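Local coordinates for FYVE, RhoGEF and PH domain-containing protein 5 (Homo sapiens, PDB 3MPX), which activates the small GTPase CDC42 by exchanging bound GDP for GTP, and contributes here its DH and first PH domains, at residues R261-M266 / L270-P275. Numbering follows the deposited sequence.
Sequences RHLFLM and LLYTYP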
loop_
_atom_site.group_PDB
_atom_site.type_symbol
_atom_site.label_atom_id
_atom_site.label_comp_id
_atom_site.label_asym_id
_atom_site.label_seq_id
_atom_site.Cartn_x
_atom_site.Cartn_y
_atom_site.Cartn_z
ATOM N N ARG A 261 3.884 17.659 16.938
ATOM C CA ARG A 261 3.227 17.374 15.665
ATOM C C ARG A 261 4.131 16.462 14.819
ATOM O O ARG A 261 5.281 16.836 14.535
ATOM C CB ARG A 261 2.856 18.670 14.894
ATOM C CG ARG A 261 1.872 19.618 15.602
ATOM C CD ARG A 261 0.427 19.131 15.652
ATOM N NE ARG A 261 0.021 18.686 16.992
ATOM C CZ ARG A 261 -0.679 19.421 17.856
ATOM N NH1 ARG A 261 -1.062 20.655 17.535
ATOM N NH2 ARG A 261 -1.012 18.924 19.046
ATOM N N HIS A 262 3.617 15.269 14.428
ATOM C CA HIS A 262 4.381 14.323 13.622
ATOM C C HIS A 262 4.137 14.577 12.153
ATOM O O HIS A 262 2.987 14.574 11.732
ATOM C CB HIS A 262 4.077 12.867 14.009
ATOM C CG HIS A 262 5.067 11.910 13.436
ATOM N ND1 HIS A 262 6.256 11.639 14.082
ATOM C CD2 HIS A 262 5.063 11.280 12.234
ATOM C CE1 HIS A 262 6.918 10.822 13.280
ATOM N NE2 HIS A 262 6.238 10.579 12.153
ATOM N N LEU A 263 5.215 14.780 11.365
ATOM C CA LEU A 263 5.143 15.125 9.935
ATOM C C LEU A 263 5.486 14.013 8.936
ATOM O O LEU A 263 6.630 13.543 8.930
ATOM C CB LEU A 263 6.106 16.303 9.616
ATOM C CG LEU A 263 6.012 17.639 10.360
ATOM C CD1 LEU A 263 6.796 18.675 9.629
ATOM C CD2 LEU A 263 4.577 18.124 10.498
ATOM N N PHE A 264 4.561 13.707 7.986
ATOM C CA PHE A 264 4.841 12.772 6.887
ATOM C C PHE A 264 4.983 13.575 5.576
ATOM O O PHE A 264 3.980 14.004 5.011
ATOM C CB PHE A 264 3.759 11.704 6.757
ATOM C CG PHE A 264 3.592 10.777 7.927
ATOM C CD1 PHE A 264 4.390 9.645 8.060
ATOM C CD2 PHE A 264 2.606 11.008 8.883
ATOM C CE1 PHE A 264 4.200 8.764 9.123
ATOM C CE2 PHE A 264 2.434 10.126 9.963
ATOM C CZ PHE A 264 3.223 9.012 10.068
ATOM N N LEU A 265 6.230 13.819 5.130
ATOM C CA LEU A 265 6.522 14.587 3.911
ATOM C C LEU A 265 6.661 13.699 2.644
ATOM O O LEU A 265 7.569 12.876 2.523
ATOM C CB LEU A 265 7.757 15.517 4.077
ATOM C CG LEU A 265 8.437 16.062 2.799
ATOM C CD1 LEU A 265 7.736 17.276 2.251
ATOM C CD2 LEU A 265 9.886 16.383 3.037
HETATM N N MSE A 266 5.746 13.926 1.697
HETATM C CA MSE A 266 5.713 13.302 0.383
HETATM C C MSE A 266 6.064 14.387 -0.630
HETATM O O MSE A 266 5.983 15.578 -0.307
HETATM C CB MSE A 266 4.307 12.769 0.063
HETATM C CG MSE A 266 4.186 11.285 0.202
HETATM SE SE MSE A 266 3.643 10.769 1.990
HETATM C CE MSE A 266 1.783 11.381 2.006
ATOM N N LEU A 270 1.861 17.069 2.199
ATOM C CA LEU A 270 2.486 17.070 3.530
ATOM C C LEU A 270 1.466 16.755 4.612
ATOM O O LEU A 270 0.588 17.573 4.893
ATOM C CB LEU A 270 3.214 18.396 3.846
ATOM C CG LEU A 270 3.919 18.479 5.214
ATOM C CD1 LEU A 270 5.419 18.387 5.062
ATOM C CD2 LEU A 270 3.547 19.751 5.952
ATOM N N LEU A 271 1.586 15.560 5.219
ATOM C CA LEU A 271 0.698 15.169 6.304
ATOM C C LEU A 271 1.215 15.803 7.584
ATOM O O LEU A 271 2.423 15.759 7.867
ATOM C CB LEU A 271 0.544 13.647 6.447
ATOM C CG LEU A 271 0.173 12.811 5.200
ATOM C CD1 LEU A 271 -0.049 11.353 5.588
ATOM C CD2 LEU A 271 -1.082 13.333 4.496
ATOM N N TYR A 272 0.292 16.470 8.304
ATOM C CA TYR A 272 0.509 17.197 9.553
ATOM C C TYR A 272 -0.330 16.469 10.563
ATOM O O TYR A 272 -1.558 16.472 10.453
ATOM C CB TYR A 272 0.040 18.652 9.375
ATOM C CG TYR A 272 0.399 19.588 10.504
ATOM C CD1 TYR A 272 -0.576 20.063 11.379
ATOM C CD2 TYR A 272 1.693 20.075 10.644
ATOM C CE1 TYR A 272 -0.260 20.964 12.394
ATOM C CE2 TYR A 272 2.026 20.953 11.668
ATOM C CZ TYR A 272 1.043 21.408 12.532
ATOM O OH TYR A 272 1.384 22.291 13.526
ATOM N N THR A 273 0.317 15.736 11.468
ATOM C CA THR A 273 -0.413 14.892 12.414
ATOM C C THR A 273 -0.076 15.229 13.896
ATOM O O THR A 273 0.654 16.184 14.178
ATOM C CB THR A 273 -0.221 13.339 12.089
ATOM O OG1 THR A 273 0.964 12.825 12.688
ATOM C CG2 THR A 273 -0.199 13.009 10.605
ATOM N N TYR A 274 -0.657 14.434 14.823
ATOM C CA TYR A 274 -0.419 14.475 16.251
ATOM C C TYR A 274 -0.112 13.040 16.723
ATOM O O TYR A 274 -0.968 12.143 16.599
ATOM C CB TYR A 274 -1.603 15.058 17.043
ATOM C CG TYR A 274 -1.545 14.700 18.516
ATOM C CD1 TYR A 274 -0.574 15.252 19.354
ATOM C CD2 TYR A 274 -2.431 13.778 19.065
ATOM C CE1 TYR A 274 -0.490 14.898 20.702
ATOM C CE2 TYR A 274 -2.344 13.398 20.407
ATOM C CZ TYR A 274 -1.381 13.973 21.225
ATOM O OH TYR A 274 -1.310 13.640 22.555
ATOM N N PRO A 275 1.065 12.819 17.337
ATOM C CA PRO A 275 1.382 11.469 17.814
ATOM C C PRO A 275 0.637 11.067 19.080
ATOM O O PRO A 275 0.785 11.703 20.120
ATOM C CB PRO A 275 2.900 11.500 18.020
ATOM C CG PRO A 275 3.272 12.923 18.094
ATOM C CD PRO A 275 2.177 13.764 17.557
#
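Phe264 and Leu271 form a hydrogen-bonded antiparallel pair in a beta hairpin of the first PH domain, made by strands 257-266 and 269-275. Phe264 N gives a bond to Leu271 O at 3.0 Å, and Leu271 N returns one to Phe264 O at 2.9 Å. Further along, His262 O takes two bonds from Thr273. The backbone N and OG1 of Thr273 reach it from opposite faces of its carbonyl plane, with OG1 at 2.8 Å from His262 O. The return bond from His262 N to Thr273 O is weak. CG2 of Thr273 meets the edge of the Phe264 ring. On the other face of the sheet, Tyr272 has CG anti to its backbone N (chi1 -171°), which lays the ring beside Leu263. Leu263 CD2 lies 3.5 Å from Tyr272 CD2, and Arg261 CG lies 3.4 Å from Tyr272 OH. With an alanine here in place of Tyr272, Leu263 CD2 and the Arg261 methylenes are likely to lose the ring they pack on. Leu265 and Leu270 share that face and touch through their CD1 atoms. Leu263 and Leu265 also pack on Trp328 of helix 322-334. Strands 244-254 and 281-288 flank the hairpin.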